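Local coordinates for ABC transporter sugar binding protein (Xanthomonas axonopodis pv. citri, PDB 3UOR), which probably binds maltose or related sugars in the periplasm and delivers them to a membrane ABC transporter, at residues L83-C87 / S317-I321; L103-Q107 / T134-V138; P139-T144 / D339-R343. All blocks are in the same frame, centred on the assembly; numbering follows the deposited sequence.

Contact 1 (L83-C87 / S317-I321); sequences LPDVC and SWKLI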
loop_
_atom_site.group_PDB
_atom_site.type_symbol
_atom_site.label_atom_id
_atom_site.label_comp_id
_atom_site.label_asym_id
_atom_site.label_seq_id
_atom_site.Cartn_x
_atom_site.Cartn_y
_atom_site.Cartn_z
ATOM N N LEU A 83 8.461 -16.440 19.197
ATOM C CA LEU A 83 7.479 -15.758 18.357
ATOM C C LEU A 83 6.120 -15.678 19.044
ATOM O O LEU A 83 5.737 -16.579 19.781
ATOM C CB LEU A 83 7.316 -16.488 17.022
ATOM C CG LEU A 83 8.528 -16.574 16.102
ATOM C CD1 LEU A 83 8.163 -17.349 14.843
ATOM C CD2 LEU A 83 9.039 -15.175 15.763
ATOM N N PRO A 84 5.376 -14.597 18.788
ATOM C CA PRO A 84 4.032 -14.491 19.357
ATOM C C PRO A 84 3.102 -15.455 18.640
ATOM O O PRO A 84 3.518 -16.098 17.679
ATOM C CB PRO A 84 3.645 -13.052 19.041
ATOM C CG PRO A 84 4.397 -12.744 17.787
ATOM C CD PRO A 84 5.694 -13.480 17.883
ATOM N N ASP A 85 1.860 -15.559 19.099
ATOM C CA ASP A 85 0.874 -16.409 18.439
ATOM C C ASP A 85 0.318 -15.725 17.211
ATOM O O ASP A 85 0.297 -16.297 16.122
ATOM C CB ASP A 85 -0.272 -16.724 19.396
ATOM C CG ASP A 85 0.222 -17.288 20.713
ATOM O OD1 ASP A 85 0.111 -16.591 21.746
ATOM O OD2 ASP A 85 0.752 -18.413 20.697
ATOM N N VAL A 86 -0.144 -14.497 17.397
ATOM C CA VAL A 86 -0.682 -13.726 16.296
ATOM C C VAL A 86 0.205 -12.509 16.039
ATOM O O VAL A 86 0.780 -11.927 16.965
ATOM C CB VAL A 86 -2.130 -13.321 16.573
ATOM C CG1 VAL A 86 -2.682 -12.467 15.427
ATOM C CG2 VAL A 86 -2.970 -14.570 16.775
ATOM N N CYS A 87 0.342 -12.142 14.775
ATOM C CA CYS A 87 1.236 -11.052 14.429
ATOM C C CYS A 87 0.747 -10.276 13.215
ATOM O O CYS A 87 0.311 -10.858 12.213
ATOM C CB CYS A 87 2.644 -11.591 14.170
ATOM S SG CYS A 87 3.911 -10.316 13.995
ATOM N N SER A 317 -6.064 -18.252 18.621
ATOM C CA SER A 317 -5.412 -17.295 17.743
ATOM C C SER A 317 -6.265 -17.022 16.516
ATOM O O SER A 317 -6.452 -15.871 16.143
ATOM C CB SER A 317 -4.033 -17.811 17.332
ATOM O OG SER A 317 -3.119 -17.677 18.407
ATOM N N TRP A 318 -6.794 -18.078 15.901
ATOM C CA TRP A 318 -7.656 -17.890 14.754
ATOM C C TRP A 318 -8.890 -17.066 15.113
ATOM O O TRP A 318 -9.311 -16.211 14.345
ATOM C CB TRP A 318 -8.106 -19.214 14.153
ATOM C CG TRP A 318 -9.200 -18.962 13.175
ATOM C CD1 TRP A 318 -10.526 -19.250 13.326
ATOM C CD2 TRP A 318 -9.076 -18.296 11.914
ATOM N NE1 TRP A 318 -11.233 -18.827 12.218
ATOM C CE2 TRP A 318 -10.362 -18.243 11.338
ATOM C CE3 TRP A 318 -7.995 -17.760 11.203
ATOM C CZ2 TRP A 318 -10.597 -17.672 10.087
ATOM C CZ3 TRP A 318 -8.230 -17.194 9.967
ATOM C CH2 TRP A 318 -9.522 -17.155 9.420
ATOM N N LYS A 319 -9.488 -17.329 16.270
ATOM C CA LYS A 319 -10.696 -16.589 16.663
ATOM C C LYS A 319 -10.425 -15.092 16.738
ATOM O O LYS A 319 -11.266 -14.279 16.359
ATOM C CB LYS A 319 -11.249 -17.084 18.009
ATOM C CG LYS A 319 -11.878 -18.477 17.966
ATOM C CD LYS A 319 -12.329 -18.897 19.363
ATOM C CE LYS A 319 -13.003 -20.270 19.384
ATOM N NZ LYS A 319 -14.452 -20.182 19.047
ATOM N N LEU A 320 -9.253 -14.725 17.241
ATOM C CA LEU A 320 -8.890 -13.320 17.303
ATOM C C LEU A 320 -8.824 -12.717 15.896
ATOM O O LEU A 320 -9.272 -11.590 15.667
ATOM C CB LEU A 320 -7.560 -13.136 18.033
ATOM C CG LEU A 320 -6.941 -11.760 17.865
ATOM C CD1 LEU A 320 -7.860 -10.687 18.396
ATOM C CD2 LEU A 320 -5.597 -11.707 18.558
ATOM N N ILE A 321 -8.289 -13.472 14.945
ATOM C CA ILE A 321 -8.105 -12.941 13.597
ATOM C C ILE A 321 -9.449 -12.799 12.911
ATOM O O ILE A 321 -9.708 -11.829 12.183
ATOM C CB ILE A 321 -7.190 -13.826 12.744
ATOM C CG1 ILE A 321 -5.735 -13.685 13.199
ATOM C CG2 ILE A 321 -7.274 -13.418 11.292
ATOM C CD1 ILE A 321 -4.781 -14.502 12.372
#
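A buried, apolar helix-on-sheet contact joins Val86 to one side of helix 314-324, where that helix lies on strands 30-36, 86-90 and 303-307 of the mixed sheet. Val86 begins strand 86-90, and its two methyls share the work. CG1, anti to the backbone N (chi1 178°), reaches Ile321, whose CG1 lies 4.0 Å from it; CG2 turns to the preceding turn of the helix and meets Ser317 CB at 3.5 Å, a tight fit for two carbons. Leu320 adds a looser touch, its CD2 4.3 Å from Val86 CG2. A beta-branched valine suits a strand and offers two methyls to a helix surface, while the small Ser317 lets the backbones come close, with 6.1 Å between Val86 CA and Ser317 CA. Ser317 OG sits 3.2 Å from Asp85 CB, yet its hydrogen bond goes back to His313 O, one turn earlier, which allows a hydroxyl to be buried here. The carboxylate of Asp85 likewise serves other partners, Arg33 N and Ser311 OG. Phe34 of strand 30-36 and Leu305 of strand 303-307 extend the same apolar layer. Helices laid on a mixed sheet in this way are characteristic of the alpha/beta lobes of periplasmic binding proteins.

Contact 2 (L103-Q107 / T134-V138); sequences LEPMQ and TLYGV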
loop_
_atom_site.group_PDB
_atom_site.type_symbol
_atom_site.label_atom_id
_atom_site.label_comp_id
_atom_site.label_asym_id
_atom_site.label_seq_id
_atom_site.Cartn_x
_atom_site.Cartn_y
_atom_site.Cartn_z
ATOM N N LEU A 103 5.197 -19.679 8.994
ATOM C CA LEU A 103 3.816 -19.213 8.962
ATOM C C LEU A 103 2.841 -20.372 8.816
ATOM O O LEU A 103 3.028 -21.255 7.972
ATOM C CB LEU A 103 3.597 -18.219 7.821
ATOM C CG LEU A 103 4.362 -16.899 7.847
ATOM C CD1 LEU A 103 3.982 -16.059 6.639
ATOM C CD2 LEU A 103 4.092 -16.137 9.134
ATOM N N GLU A 104 1.791 -20.348 9.627
ATOM C CA GLU A 104 0.761 -21.367 9.565
ATOM C C GLU A 104 -0.081 -21.184 8.311
ATOM O O GLU A 104 -0.602 -20.092 8.078
ATOM C CB GLU A 104 -0.136 -21.249 10.793
ATOM C CG GLU A 104 -1.314 -22.199 10.782
ATOM C CD GLU A 104 -0.927 -23.606 11.214
ATOM O OE1 GLU A 104 0.234 -23.819 11.630
ATOM O OE2 GLU A 104 -1.795 -24.491 11.144
ATOM N N PRO A 105 -0.234 -22.246 7.503
ATOM C CA PRO A 105 -1.142 -22.155 6.351
ATOM C C PRO A 105 -2.545 -21.793 6.823
ATOM O O PRO A 105 -3.039 -22.390 7.774
ATOM C CB PRO A 105 -1.137 -23.575 5.781
ATOM C CG PRO A 105 0.186 -24.169 6.266
ATOM C CD PRO A 105 0.385 -23.577 7.627
ATOM N N MET A 106 -3.175 -20.831 6.161
ATOM C CA MET A 106 -4.422 -20.280 6.639
ATOM C C MET A 106 -5.646 -20.859 5.956
ATOM O O MET A 106 -6.753 -20.694 6.449
ATOM C CB MET A 106 -4.436 -18.767 6.462
ATOM C CG MET A 106 -3.544 -18.027 7.426
ATOM S SD MET A 106 -4.219 -18.123 9.085
ATOM C CE MET A 106 -3.114 -19.325 9.714
ATOM N N GLN A 107 -5.465 -21.514 4.821
ATOM C CA GLN A 107 -6.623 -21.950 4.045
ATOM C C GLN A 107 -7.567 -22.883 4.817
ATOM O O GLN A 107 -8.774 -22.762 4.690
ATOM C CB GLN A 107 -6.213 -22.559 2.699
ATOM C CG GLN A 107 -7.401 -22.906 1.796
ATOM C CD GLN A 107 -8.429 -21.777 1.671
ATOM O OE1 GLN A 107 -8.085 -20.592 1.692
ATOM N NE2 GLN A 107 -9.702 -22.147 1.531
ATOM N N THR A 134 -0.108 -20.972 -1.848
ATOM C CA THR A 134 -0.527 -21.319 -0.491
ATOM C C THR A 134 -0.854 -20.068 0.330
ATOM O O THR A 134 -0.081 -19.123 0.348
ATOM C CB THR A 134 0.550 -22.170 0.231
ATOM O OG1 THR A 134 0.750 -23.393 -0.489
ATOM C CG2 THR A 134 0.110 -22.509 1.650
ATOM N N LEU A 135 -2.000 -20.069 1.010
ATOM C CA LEU A 135 -2.423 -18.909 1.786
ATOM C C LEU A 135 -1.705 -18.864 3.126
ATOM O O LEU A 135 -1.794 -19.807 3.920
ATOM C CB LEU A 135 -3.944 -18.934 2.011
ATOM C CG LEU A 135 -4.546 -17.678 2.648
ATOM C CD1 LEU A 135 -4.494 -16.525 1.676
ATOM C CD2 LEU A 135 -5.989 -17.892 3.132
ATOM N N TYR A 136 -1.017 -17.759 3.401
ATOM C CA TYR A 136 -0.257 -17.651 4.658
ATOM C C TYR A 136 -0.675 -16.518 5.580
ATOM O O TYR A 136 -0.040 -16.278 6.596
ATOM C CB TYR A 136 1.236 -17.519 4.363
ATOM C CG TYR A 136 1.871 -18.820 3.935
ATOM C CD1 TYR A 136 2.092 -19.836 4.852
ATOM C CD2 TYR A 136 2.253 -19.029 2.620
ATOM C CE1 TYR A 136 2.684 -21.037 4.470
ATOM C CE2 TYR A 136 2.845 -20.222 2.227
ATOM C CZ TYR A 136 3.057 -21.221 3.155
ATOM O OH TYR A 136 3.633 -22.408 2.761
ATOM N N GLY A 137 -1.719 -15.789 5.220
ATOM C CA GLY A 137 -2.199 -14.729 6.082
ATOM C C GLY A 137 -3.635 -14.375 5.733
ATOM O O GLY A 137 -4.213 -14.917 4.784
ATOM N N VAL A 138 -4.209 -13.446 6.489
ATOM C CA VAL A 138 -5.494 -12.856 6.122
ATOM C C VAL A 138 -5.292 -11.348 6.079
ATOM O O VAL A 138 -4.707 -10.781 7.003
ATOM C CB VAL A 138 -6.604 -13.222 7.155
ATOM C CG1 VAL A 138 -7.914 -12.521 6.812
ATOM C CG2 VAL A 138 -6.798 -14.728 7.215
HETATM O O HOH W 1 -0.379 -17.449 8.902
HETATM O O HOH W 2 -3.052 -22.217 3.327
#
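At the edge of the Tyr136 ring, near its plane, lies the carbonyl oxygen of Leu103, with Leu103 O 3.5 Å from Tyr136 CE1. Leu103 CB is tilted out of the plane, 3.7 Å from Tyr136 CD1; Pro105 CA and Glu104 O come in obliquely from the opposite side. Leu103 CD1 touches Tyr136 CB. The backbones meet through one direct bond: Met106 N donates to Leu135 O at 2.8 Å, nearly straight at the hydrogen (170°), with the donor tilted 35° from the carbonyl plane. Proline has no N-H to give, but Pro105 CA makes a CA-H...O contact with the same oxygen. Here the loop entering helix 107-111 is fastened to the start of the long strand 134-150, within the alpha/beta fold of a solute-binding protein. Two waters bridge the backbones. One links Glu104 O and Tyr136 O; the other accepts from Gln107 N and donates to Leu135 O. Met106 CB packs against Leu135 CD2 at 3.8 Å. Its chi1 of -73° sets Met106 CG against the Tyr136-Gly137 peptide, 3.6 Å from Gly137 N, and the bends further out lead the sulfur and methyl away from the strand. The carboxylate of Glu104 turns to Lys314 in a salt bridge.

Contact 3 (P139-T144 / D339-R343); sequences PWYVDT and DLPPR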
loop_
_atom_site.group_PDB
_atom_site.type_symbol
_atom_site.label_atom_id
_atom_site.label_comp_id
_atom_site.label_asym_id
_atom_site.label_seq_id
_atom_site.Cartn_x
_atom_site.Cartn_y
_atom_site.Cartn_z
ATOM N N PRO A 139 -5.740 -10.695 4.992
ATOM C CA PRO A 139 -5.520 -9.251 4.906
ATOM C C PRO A 139 -6.181 -8.568 6.084
ATOM O O PRO A 139 -7.324 -8.893 6.386
ATOM C CB PRO A 139 -6.243 -8.859 3.606
ATOM C CG PRO A 139 -6.294 -10.115 2.803
ATOM C CD PRO A 139 -6.450 -11.225 3.814
ATOM N N TRP A 140 -5.499 -7.632 6.725
ATOM C CA TRP A 140 -6.106 -6.909 7.838
ATOM C C TRP A 140 -6.605 -5.528 7.396
ATOM O O TRP A 140 -7.775 -5.198 7.568
ATOM C CB TRP A 140 -5.095 -6.784 8.973
ATOM C CG TRP A 140 -5.616 -6.145 10.204
ATOM C CD1 TRP A 140 -6.916 -5.943 10.541
ATOM C CD2 TRP A 140 -4.830 -5.629 11.289
ATOM N NE1 TRP A 140 -6.996 -5.306 11.767
ATOM C CE2 TRP A 140 -5.726 -5.108 12.244
ATOM C CE3 TRP A 140 -3.453 -5.537 11.530
ATOM C CZ2 TRP A 140 -5.294 -4.518 13.426
ATOM C CZ3 TRP A 140 -3.023 -4.955 12.702
ATOM C CH2 TRP A 140 -3.944 -4.454 13.640
ATOM N N TYR A 141 -5.730 -4.708 6.827
ATOM C CA TYR A 141 -6.179 -3.430 6.278
ATOM C C TYR A 141 -5.293 -3.104 5.081
ATOM O O TYR A 141 -4.238 -3.701 4.908
ATOM C CB TYR A 141 -6.099 -2.313 7.318
ATOM C CG TYR A 141 -4.693 -1.998 7.774
ATOM C CD1 TYR A 141 -3.885 -1.120 7.062
ATOM C CD2 TYR A 141 -4.175 -2.588 8.912
ATOM C CE1 TYR A 141 -2.597 -0.842 7.478
ATOM C CE2 TYR A 141 -2.912 -2.318 9.340
ATOM C CZ TYR A 141 -2.120 -1.451 8.624
ATOM O OH TYR A 141 -0.852 -1.205 9.082
ATOM N N VAL A 142 -5.723 -2.157 4.263
ATOM C CA VAL A 142 -5.089 -1.925 2.972
ATOM C C VAL A 142 -4.571 -0.491 2.903
ATOM O O VAL A 142 -5.248 0.456 3.317
ATOM C CB VAL A 142 -6.075 -2.133 1.812
ATOM C CG1 VAL A 142 -5.367 -2.069 0.461
ATOM C CG2 VAL A 142 -6.774 -3.461 1.957
ATOM N N ASP A 143 -3.351 -0.354 2.404
ATOM C CA ASP A 143 -2.791 0.951 2.102
ATOM C C ASP A 143 -2.672 1.020 0.590
ATOM O O ASP A 143 -2.031 0.174 -0.023
ATOM C CB ASP A 143 -1.423 1.078 2.764
ATOM C CG ASP A 143 -0.656 2.311 2.306
ATOM O OD1 ASP A 143 -1.206 3.137 1.543
ATOM O OD2 ASP A 143 0.509 2.448 2.718
ATOM N N THR A 144 -3.324 1.996 -0.026
ATOM C CA THR A 144 -3.104 2.243 -1.443
ATOM C C THR A 144 -3.043 3.758 -1.664
ATOM O O THR A 144 -3.487 4.518 -0.806
ATOM C CB THR A 144 -4.192 1.587 -2.314
ATOM O OG1 THR A 144 -3.814 1.661 -3.699
ATOM C CG2 THR A 144 -5.502 2.310 -2.138
ATOM N N ASP A 339 -7.560 3.285 8.508
ATOM C CA ASP A 339 -7.064 2.148 7.725
ATOM C C ASP A 339 -8.178 1.507 6.925
ATOM O O ASP A 339 -9.284 1.321 7.423
ATOM C CB ASP A 339 -6.378 1.112 8.618
ATOM C CG ASP A 339 -5.056 1.617 9.176
ATOM O OD1 ASP A 339 -4.539 2.594 8.623
ATOM O OD2 ASP A 339 -4.542 1.060 10.163
ATOM N N LEU A 340 -7.890 1.187 5.673
ATOM C CA LEU A 340 -8.953 0.775 4.761
ATOM C C LEU A 340 -9.332 -0.685 4.960
ATOM O O LEU A 340 -8.479 -1.562 5.009
ATOM C CB LEU A 340 -8.540 0.985 3.303
ATOM C CG LEU A 340 -8.016 2.358 2.862
ATOM C CD1 LEU A 340 -7.552 2.221 1.413
ATOM C CD2 LEU A 340 -9.121 3.405 2.996
ATOM N N PRO A 341 -10.628 -0.950 5.064
ATOM C CA PRO A 341 -11.057 -2.348 5.154
ATOM C C PRO A 341 -10.666 -3.093 3.895
ATOM O O PRO A 341 -10.709 -2.520 2.805
ATOM C CB PRO A 341 -12.574 -2.233 5.247
ATOM C CG PRO A 341 -12.801 -0.908 5.955
ATOM C CD PRO A 341 -11.724 -0.008 5.328
ATOM N N PRO A 342 -10.310 -4.372 4.033
ATOM C CA PRO A 342 -9.887 -5.169 2.874
ATOM C C PRO A 342 -11.020 -5.964 2.255
ATOM O O PRO A 342 -10.728 -6.758 1.364
ATOM C CB PRO A 342 -8.878 -6.144 3.482
ATOM C CG PRO A 342 -9.361 -6.352 4.862
ATOM C CD PRO A 342 -10.001 -5.039 5.306
ATOM N N ARG A 343 -12.268 -5.770 2.695
ATOM C CA ARG A 343 -13.384 -6.578 2.157
ATOM C C ARG A 343 -14.627 -5.768 1.785
ATOM O O ARG A 343 -14.905 -4.753 2.391
ATOM C CB ARG A 343 -13.755 -7.740 3.107
ATOM C CG ARG A 343 -14.156 -7.337 4.512
ATOM C CD ARG A 343 -14.394 -8.559 5.422
ATOM N NE ARG A 343 -15.318 -9.524 4.826
ATOM C CZ ARG A 343 -15.752 -10.620 5.449
ATOM N NH1 ARG A 343 -15.373 -10.877 6.701
ATOM N NH2 ARG A 343 -16.564 -11.463 4.822
#
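Leu340 O receives the N-H of Val142 at 2.9 Å, the one hydrogen bond that spans the two segments. The donor lies in the carbonyl plane on a lone pair, although the bond is bent at the hydrogen (145°). It belongs to a single antiparallel bridge, the hydrogen-bonded pair Val142-Leu340, by which the connection following helix 327-337 rests on strand 134-150. Separately, Tyr141 CA makes a CA-H...O contact with Leu340 O at 3.2 Å.

At one end of the pair, Asp339 stacks its carboxylate on the phenol ring of Tyr141. The planes are 13° apart, and Asp339 OD2 stands 3.6 Å above the ring plane, over its centre. Tyrosine chi1 of 64° tucks CG between the backbone N and the carbonyl carbon, which turns one ring face to the carboxylate; its hydroxyl bonds to Ser303 OG. Glu40 comes close to Asp339 OD2, and that proximity of acids may raise the proton affinity of one of them.

At the other end Pro342 packs beside the strand. Pro342 CB meets Val142 CG2 at 3.7 Å and Pro139 CB at 3.8 Å, while Pro342 CD comes to 3.2 Å from Trp140 O. Two rigid rings and a beta-branched valine give compact apolar surfaces, and Val125 of helix 123-127 touches all three. Leu340 extends over the backbone carbonyl of Val142 to touch Thr144 CG2, whereas the threonine hydroxyl is held by Ile299 O and Gln364. Trp140 and Tyr141 both face Ser303, forming a classic beta bulge. A long strand continuing through the middle of the molecule, with a later connection laid across it, is consistent with the interlobe crossover region of periplasmic sugar-binding proteins.

Overall arrangement
From the N terminus, the chain first lays down 83-87, whose partner helix arrives only at 317-321, so contact 1 closes a loop of 229 intervening residues. Contact 2 is nested inside that loop and closes a short one, from 103-107 to 134-138. The same strand runs directly on into 139-144, which waits until 339-343 to complete contact 3; contacts 2 and 3 are thus in series, whereas contacts 1 and 3 cross. Contacts 1 and 2 touch, Trp318 and Ile321 packing on Val138, with their centres about 12 Å apart. All three reach one mixed sheet, and strand 134-150 carries it from contact 2 toward the middle of the chain at contact 3.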